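Local atomic coordinates of Exo beta-1,2-glucooligosaccharide sophorohydrolase (non-reducing end) (Parabacteroides distasonis ATCC 8503, PDB entry 5Z06), a protein that hydrolyses linear beta-1,2-glucan and beta-1,2-glucooligosaccharides of four or more units from the non-reducing end, releasing sophorose. Residues A200-I205 with G249-K254; D79-P84 with T150-L155; D440-Y445 with S492-A497. All blocks are in the same frame, centred on the assembly; numbering follows the deposited sequence.

Interaction 1: residues A200-I205 with G249-K254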
# COMPACT_ATOMS: atom_id res chain seq x y z
N ALA A 200 -20.27 -1.84 -12.14
CA ALA A 200 -20.66 -2.79 -11.13
C ALA A 200 -19.86 -4.05 -11.30
O ALA A 200 -19.43 -4.40 -12.39
CB ALA A 200 -22.15 -3.11 -11.18
N TYR A 201 -19.64 -4.71 -10.18
CA TYR A 201 -19.10 -6.04 -10.13
C TYR A 201 -20.11 -6.83 -9.29
O TYR A 201 -21.31 -6.57 -9.41
CB TYR A 201 -17.68 -5.98 -9.58
CG TYR A 201 -16.79 -5.22 -10.52
CD1 TYR A 201 -16.74 -3.85 -10.47
CD2 TYR A 201 -16.04 -5.88 -11.50
CE1 TYR A 201 -15.94 -3.13 -11.33
CE2 TYR A 201 -15.22 -5.18 -12.37
CZ TYR A 201 -15.18 -3.80 -12.27
OH TYR A 201 -14.43 -3.03 -13.10
N GLU A 202 -19.67 -7.76 -8.46
CA GLU A 202 -20.60 -8.59 -7.72
C GLU A 202 -21.05 -7.97 -6.41
O GLU A 202 -22.24 -8.02 -6.04
CB GLU A 202 -19.99 -9.94 -7.46
CG GLU A 202 -20.96 -10.90 -6.79
CD GLU A 202 -20.34 -12.21 -6.49
OE1 GLU A 202 -20.16 -12.50 -5.31
OE2 GLU A 202 -20.02 -12.95 -7.43
N ARG A 203 -20.10 -7.42 -5.69
CA ARG A 203 -20.35 -6.87 -4.36
C ARG A 203 -20.11 -5.39 -4.29
O ARG A 203 -20.30 -4.77 -3.23
CB ARG A 203 -19.45 -7.57 -3.36
CG ARG A 203 -19.51 -9.08 -3.43
CD ARG A 203 -20.89 -9.57 -3.11
NE ARG A 203 -20.93 -11.02 -3.13
CZ ARG A 203 -21.70 -11.78 -2.36
NH1 ARG A 203 -22.52 -11.22 -1.48
NH2 ARG A 203 -21.65 -13.09 -2.47
N HIS A 204 -19.72 -4.79 -5.41
CA HIS A 204 -19.39 -3.39 -5.37
C HIS A 204 -19.60 -2.73 -6.68
O HIS A 204 -19.68 -3.39 -7.70
CB HIS A 204 -17.96 -3.18 -4.89
CG HIS A 204 -16.96 -3.31 -5.97
ND1 HIS A 204 -16.56 -4.53 -6.46
CD2 HIS A 204 -16.29 -2.37 -6.68
CE1 HIS A 204 -15.68 -4.33 -7.43
NE2 HIS A 204 -15.50 -3.03 -7.58
N ILE A 205 -19.69 -1.40 -6.60
CA ILE A 205 -19.75 -0.54 -7.74
C ILE A 205 -18.61 0.44 -7.62
O ILE A 205 -18.42 1.07 -6.58
CB ILE A 205 -21.09 0.21 -7.85
CG1 ILE A 205 -22.21 -0.82 -7.91
CG2 ILE A 205 -21.07 1.13 -9.08
CD1 ILE A 205 -23.61 -0.24 -7.85
N GLY A 249 -21.91 -5.15 -0.88
CA GLY A 249 -21.96 -6.48 -0.27
C GLY A 249 -23.16 -7.31 -0.67
O GLY A 249 -23.43 -8.29 -0.03
N GLU A 250 -23.84 -6.94 -1.76
CA GLU A 250 -25.10 -7.51 -2.15
C GLU A 250 -25.16 -7.60 -3.66
O GLU A 250 -24.79 -6.66 -4.38
CB GLU A 250 -26.21 -6.60 -1.65
CG GLU A 250 -27.60 -7.03 -2.08
CD GLU A 250 -28.70 -6.32 -1.31
OE1 GLU A 250 -28.39 -5.52 -0.40
OE2 GLU A 250 -29.88 -6.58 -1.63
N VAL A 251 -25.62 -8.74 -4.14
CA VAL A 251 -25.70 -9.03 -5.56
C VAL A 251 -27.07 -8.64 -6.09
O VAL A 251 -28.08 -8.80 -5.42
CB VAL A 251 -25.43 -10.51 -5.84
CG1 VAL A 251 -25.28 -10.74 -7.34
CG2 VAL A 251 -24.16 -10.95 -5.13
N GLY A 252 -27.10 -8.16 -7.33
CA GLY A 252 -28.35 -7.75 -7.98
C GLY A 252 -28.85 -6.43 -7.45
O GLY A 252 -30.01 -6.14 -7.55
N LYS A 253 -27.97 -5.62 -6.90
CA LYS A 253 -28.36 -4.39 -6.25
C LYS A 253 -28.01 -3.25 -7.14
O LYS A 253 -26.85 -3.10 -7.55
CB LYS A 253 -27.61 -4.23 -4.93
CG LYS A 253 -28.08 -3.06 -4.08
CD LYS A 253 -29.55 -3.18 -3.65
CE LYS A 253 -29.76 -2.35 -2.38
NZ LYS A 253 -31.18 -2.13 -1.97
N LYS A 254 -29.04 -2.45 -7.45
CA LYS A 254 -28.88 -1.28 -8.26
C LYS A 254 -28.59 -0.11 -7.36
O LYS A 254 -29.21 0.05 -6.31
CB LYS A 254 -30.15 -1.00 -9.08
CG LYS A 254 -30.01 0.23 -9.96
CD LYS A 254 -30.94 0.17 -11.17
CE LYS A 254 -30.57 1.25 -12.19
NZ LYS A 254 -31.57 1.35 -13.29
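R203 bends twice near its root, CG anti to the carbonyl carbon and a second turn at chi2 (-62°), and this brings its guanidinium under V251, whose CG2 is likewise anti to the carbonyl carbon. That methyl lies 3.7 Å above the guanidinium plane, over its centre. It is shared with the neighbouring side chain, for V251 CG2 also stands 3.6 Å from E202 CG. G249 O lies in the guanidinium plane at its edge and takes a weak hydrogen bond from R203 NH1, 3.4 Å long. The firm link is between backbones: G249 N donates to R203 O at 2.9 Å with an angle of 161° at the hydrogen. Within 200-205, R203 NE forms a salt bridge to E202 OE1 at 2.7 Å, using the anti lone pair of that oxygen, and R636 is a second cationic partner of E202 OE1. With two cations on one oxygen, E202 probably stays ionised, and the pairing probably limits rotation of the R203 head. Y201 N bonds to H204 O, closing the tight turn between strands 194-200 and 204-210. The contact thus joins a beta-hairpin turn of the three-stranded antiparallel sheet to the loop linking strands 243-247 and 254-262.

Interaction 2: residues D79-P84 with T150-L155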
# COMPACT_ATOMS: atom_id res chain seq x y z
N ASP A 79 4.47 13.06 4.42
CA ASP A 79 5.54 13.84 5.05
C ASP A 79 5.37 15.33 4.86
O ASP A 79 5.92 16.09 5.64
CB ASP A 79 6.89 13.42 4.46
CG ASP A 79 7.12 11.92 4.54
OD1 ASP A 79 6.86 11.35 5.63
OD2 ASP A 79 7.52 11.29 3.53
N PHE A 80 4.63 15.73 3.83
CA PHE A 80 4.42 17.11 3.50
C PHE A 80 2.99 17.46 3.80
O PHE A 80 2.07 16.82 3.31
CB PHE A 80 4.73 17.34 2.02
CG PHE A 80 6.15 17.02 1.67
CD1 PHE A 80 7.19 17.80 2.15
CD2 PHE A 80 6.46 15.90 0.90
CE1 PHE A 80 8.52 17.50 1.85
CE2 PHE A 80 7.77 15.59 0.59
CZ PHE A 80 8.80 16.39 1.07
N PHE A 81 2.82 18.49 4.62
CA PHE A 81 1.55 18.91 5.15
C PHE A 81 1.45 20.41 5.05
O PHE A 81 2.45 21.13 5.00
CB PHE A 81 1.39 18.49 6.62
CG PHE A 81 1.50 17.01 6.85
CD1 PHE A 81 0.38 16.18 6.76
CD2 PHE A 81 2.73 16.43 7.15
CE1 PHE A 81 0.49 14.81 6.97
CE2 PHE A 81 2.84 15.06 7.35
CZ PHE A 81 1.72 14.25 7.27
N ARG A 82 0.22 20.88 5.04
CA ARG A 82 -0.07 22.30 5.15
C ARG A 82 0.38 22.71 6.52
O ARG A 82 0.27 21.93 7.48
CB ARG A 82 -1.56 22.55 5.03
CG ARG A 82 -2.12 22.22 3.68
CD ARG A 82 -3.54 22.69 3.64
NE ARG A 82 -4.35 21.96 2.67
CZ ARG A 82 -4.40 22.18 1.35
NH1 ARG A 82 -3.66 23.11 0.74
NH2 ARG A 82 -5.21 21.43 0.62
N GLU A 83 0.90 23.93 6.63
CA GLU A 83 1.29 24.44 7.94
C GLU A 83 -0.01 24.75 8.66
O GLU A 83 -0.83 25.50 8.14
CB GLU A 83 2.19 25.66 7.81
CG GLU A 83 3.52 25.30 7.16
CD GLU A 83 4.52 26.44 7.19
OE1 GLU A 83 4.14 27.56 7.59
OE2 GLU A 83 5.69 26.20 6.81
N PRO A 84 -0.25 24.08 9.80
CA PRO A 84 -1.53 24.25 10.42
C PRO A 84 -1.49 25.32 11.49
O PRO A 84 -0.44 25.54 12.10
CB PRO A 84 -1.76 22.88 11.06
CG PRO A 84 -0.41 22.45 11.51
CD PRO A 84 0.57 23.11 10.55
N THR A 150 8.76 19.89 9.65
CA THR A 150 9.86 19.46 10.51
C THR A 150 9.41 19.02 11.91
O THR A 150 10.13 18.30 12.57
CB THR A 150 10.90 20.58 10.71
OG1 THR A 150 10.35 21.62 11.53
CG2 THR A 150 11.38 21.16 9.36
N ASN A 151 8.24 19.48 12.37
CA ASN A 151 7.78 19.15 13.74
C ASN A 151 6.34 18.62 13.89
O ASN A 151 5.97 18.21 14.98
CB ASN A 151 8.00 20.36 14.68
CG ASN A 151 7.21 21.58 14.26
OD1 ASN A 151 6.18 21.48 13.60
ND2 ASN A 151 7.71 22.76 14.63
N ILE A 152 5.55 18.65 12.81
CA ILE A 152 4.12 18.31 12.88
C ILE A 152 3.88 16.87 13.36
O ILE A 152 2.93 16.61 14.11
CB ILE A 152 3.42 18.57 11.53
CG1 ILE A 152 1.90 18.54 11.69
CG2 ILE A 152 3.90 17.60 10.45
CD1 ILE A 152 1.15 19.09 10.50
N LYS A 153 4.77 15.96 12.99
CA LYS A 153 4.68 14.57 13.41
C LYS A 153 4.91 14.33 14.88
O LYS A 153 4.64 13.23 15.36
CB LYS A 153 5.64 13.71 12.60
CG LYS A 153 5.19 13.65 11.16
CD LYS A 153 5.94 12.59 10.39
CE LYS A 153 5.46 12.65 8.96
NZ LYS A 153 6.24 11.67 8.19
N LYS A 154 5.42 15.34 15.59
CA LYS A 154 5.43 15.29 17.06
C LYS A 154 4.03 15.49 17.69
O LYS A 154 3.86 15.27 18.89
CB LYS A 154 6.46 16.27 17.60
CG LYS A 154 7.88 15.75 17.37
CD LYS A 154 8.95 16.79 17.63
CE LYS A 154 10.31 16.09 17.72
NZ LYS A 154 11.43 17.05 17.54
N LEU A 155 3.06 15.92 16.89
CA LEU A 155 1.68 16.03 17.35
C LEU A 155 1.05 14.66 17.12
O LEU A 155 0.42 14.40 16.08
CB LEU A 155 0.96 17.15 16.59
CG LEU A 155 1.66 18.54 16.60
CD1 LEU A 155 0.79 19.57 15.91
CD2 LEU A 155 2.03 19.01 18.01
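The F81 ring meets K153 at its edge, where K153 CE lies near the ring plane, 3.9 Å from F81 CE2; the two side chains cross at about a right angle. I152 comes to the same ring obliquely, with CG2 3.7 Å from F81 CD2, while Y8 makes an edge-to-face pair with F81. The two branches of I152 divide the apolar work: CG2 serves the ring, and CD1 reaches P84 CG at 3.8 Å and F81 CB at 3.9 Å. CG1 anti to the backbone N (chi1 -166°), with the chain extended beyond it, carries CD1 to the proline. Running past the ring edge, the extended K153 chain ends in a salt bridge, K153 NZ to D79 OD1 at 2.7 Å, on the anti lone pair of that oxygen. The other oxygen, D79 OD2, pairs with R317, so the carboxylate is held between two cations, which would probably favour its charged form. L179 of strand 169-180 touches both I152 and P84 and extends the apolar contact to that strand. Apolar packing around buried F81, I152 and P84 and an ion pair at the exposed lysine together join loops leading into strands 86-93 and 155-161, which belong to two different antiparallel sheets.

Interaction 3: residues D440-Y445 with S492-A497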
# COMPACT_ATOMS: atom_id res chain seq x y z
N ASP A 440 36.91 -9.28 -7.79
CA ASP A 440 36.83 -10.67 -7.38
C ASP A 440 35.73 -10.91 -6.34
O ASP A 440 35.73 -11.94 -5.68
CB ASP A 440 38.20 -11.13 -6.84
CG ASP A 440 38.60 -10.41 -5.56
OD1 ASP A 440 38.36 -9.19 -5.46
OD2 ASP A 440 39.17 -11.08 -4.65
N SER A 441 34.77 -9.99 -6.20
CA SER A 441 33.68 -10.18 -5.23
C SER A 441 32.85 -11.39 -5.64
O SER A 441 32.43 -11.49 -6.80
CB SER A 441 32.77 -8.97 -5.14
OG SER A 441 31.66 -9.23 -4.28
N PRO A 442 32.63 -12.32 -4.70
CA PRO A 442 31.64 -13.38 -4.97
C PRO A 442 30.18 -12.86 -5.02
O PRO A 442 29.31 -13.58 -5.51
CB PRO A 442 31.83 -14.37 -3.82
CG PRO A 442 32.82 -13.78 -2.89
CD PRO A 442 33.17 -12.39 -3.33
N TYR A 443 29.96 -11.63 -4.55
CA TYR A 443 28.63 -11.07 -4.37
C TYR A 443 28.41 -9.83 -5.20
O TYR A 443 29.33 -9.03 -5.42
CB TYR A 443 28.43 -10.65 -2.92
CG TYR A 443 28.67 -11.74 -1.93
CD1 TYR A 443 27.68 -12.66 -1.65
CD2 TYR A 443 29.90 -11.84 -1.27
CE1 TYR A 443 27.88 -13.68 -0.74
CE2 TYR A 443 30.13 -12.84 -0.36
CZ TYR A 443 29.11 -13.77 -0.09
OH TYR A 443 29.33 -14.78 0.82
N LEU A 444 27.15 -9.66 -5.61
CA LEU A 444 26.66 -8.36 -5.98
C LEU A 444 26.34 -7.61 -4.71
O LEU A 444 26.01 -8.22 -3.69
CB LEU A 444 25.38 -8.46 -6.84
CG LEU A 444 25.59 -8.88 -8.28
CD1 LEU A 444 24.24 -9.19 -8.93
CD2 LEU A 444 26.32 -7.78 -9.04
N TYR A 445 26.43 -6.28 -4.79
CA TYR A 445 25.93 -5.40 -3.75
C TYR A 445 24.62 -4.75 -4.14
O TYR A 445 24.35 -4.49 -5.33
CB TYR A 445 26.97 -4.38 -3.36
CG TYR A 445 28.08 -5.04 -2.57
CD1 TYR A 445 29.04 -5.81 -3.21
CD2 TYR A 445 28.13 -4.96 -1.18
CE1 TYR A 445 30.04 -6.45 -2.50
CE2 TYR A 445 29.13 -5.59 -0.46
CZ TYR A 445 30.08 -6.32 -1.13
OH TYR A 445 31.07 -6.97 -0.45
N SER A 492 25.70 -18.38 -2.18
CA SER A 492 26.97 -18.48 -1.49
C SER A 492 26.92 -19.50 -0.37
O SER A 492 25.99 -19.50 0.44
CB SER A 492 27.33 -17.13 -0.87
OG SER A 492 28.55 -17.22 -0.14
N GLN A 493 27.93 -20.37 -0.35
CA GLN A 493 28.13 -21.30 0.75
C GLN A 493 29.03 -20.75 1.86
O GLN A 493 29.26 -21.44 2.84
CB GLN A 493 28.66 -22.62 0.21
CG GLN A 493 27.73 -23.27 -0.81
CD GLN A 493 26.39 -23.59 -0.20
OE1 GLN A 493 26.28 -24.46 0.66
NE2 GLN A 493 25.35 -22.86 -0.61
N GLU A 494 29.48 -19.50 1.74
CA GLU A 494 30.39 -18.93 2.73
C GLU A 494 29.73 -18.79 4.08
O GLU A 494 28.52 -18.61 4.18
CB GLU A 494 30.90 -17.54 2.33
CG GLU A 494 31.80 -17.55 1.12
CD GLU A 494 32.41 -16.19 0.84
OE1 GLU A 494 31.97 -15.17 1.44
OE2 GLU A 494 33.33 -16.14 -0.00
N GLU A 495 30.59 -18.87 5.10
CA GLU A 495 30.25 -18.59 6.50
C GLU A 495 29.46 -17.30 6.66
O GLU A 495 28.42 -17.28 7.34
CB GLU A 495 31.53 -18.59 7.38
CG GLU A 495 32.54 -17.42 7.18
CD GLU A 495 33.05 -17.21 5.73
OE1 GLU A 495 33.69 -18.15 5.16
OE2 GLU A 495 32.80 -16.11 5.15
N TYR A 496 29.93 -16.23 6.01
CA TYR A 496 29.30 -14.93 6.11
C TYR A 496 27.86 -15.02 5.60
O TYR A 496 26.95 -14.44 6.21
CB TYR A 496 30.08 -13.86 5.32
CG TYR A 496 29.38 -12.52 5.38
CD1 TYR A 496 28.32 -12.23 4.51
CD2 TYR A 496 29.73 -11.57 6.33
CE1 TYR A 496 27.63 -11.04 4.59
CE2 TYR A 496 29.06 -10.35 6.39
CZ TYR A 496 28.00 -10.10 5.51
OH TYR A 496 27.30 -8.92 5.54
N ALA A 497 27.65 -15.71 4.49
CA ALA A 497 26.31 -15.80 3.87
C ALA A 497 25.39 -16.65 4.73
O ALA A 497 24.19 -16.39 4.82
CB ALA A 497 26.39 -16.37 2.46
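The nearest CA atoms of 440-445 and 492-497, those of P442 and S492, are 7.7 Å apart, so side chains span the gap, chiefly Y443, whose phenol reaches the residues that lead into helix 495-505. Y443 CG is anti to the carbonyl carbon (chi1 -55°), which directs the ring across to S492 and E494. Its hydroxyl donates to the glutamate, Y443 OH to E494 OE1 at 2.7 Å. This oxygen lies in the plane of the ring at its edge, yet the hydroxyl meets the carboxylate from above the carboxylate plane, 56° out of it; ring and carboxylate planes are 77° apart. S492 OG is equally close, 2.7 Å from Y443 OH, and S492 CB lies 3.5 Å from Y443 CE1, so the phenol oxygen sits between two polar side chains. A497 CB, 3.7 Å from Y443 OH, adds an apolar neighbour near the ring plane. P442 CB lies over one ring face, offset toward the rim, while P442 CG approaches E494 OE2 at 3.8 Å. On the tyrosine side, S441 OG donates to Y443 O at 2.6 Å, in the carbonyl plane on a lone pair, bracing the backbone that carries the ring; Y470 and K459 also touch the Y443 side chain. S492 OG in turn accepts from E494 N at 3.1 Å. That bond defines an ST turn immediately ahead of helix 495-505, with E494 at the N-cap position, so the tyrosine is held at a helix N-terminus introduced by an ST turn.

Overall arrangement
Along the chain the three contacts come in series, none nested in or crossing another. Interaction 2 is first, closing a 65-residue excursion without helix in the N-terminal beta region, where a calcium ion is also bound. Interaction 1 follows, closing a 43-residue excursion and bringing the hairpin turn of the three-stranded sheet onto the linker to the four-stranded one. Interaction 3 closes last, across 46 residues, linking a loop after helix 414-428 to the start of helix 495-505 in the mainly helical, glycoamylase-like C-terminal part. No two touch: centres of interactions 1 and 2 are 40 Å apart, and interactions 1 and 3 lie on opposite sides of the chain's centre, 54 Å apart between centres.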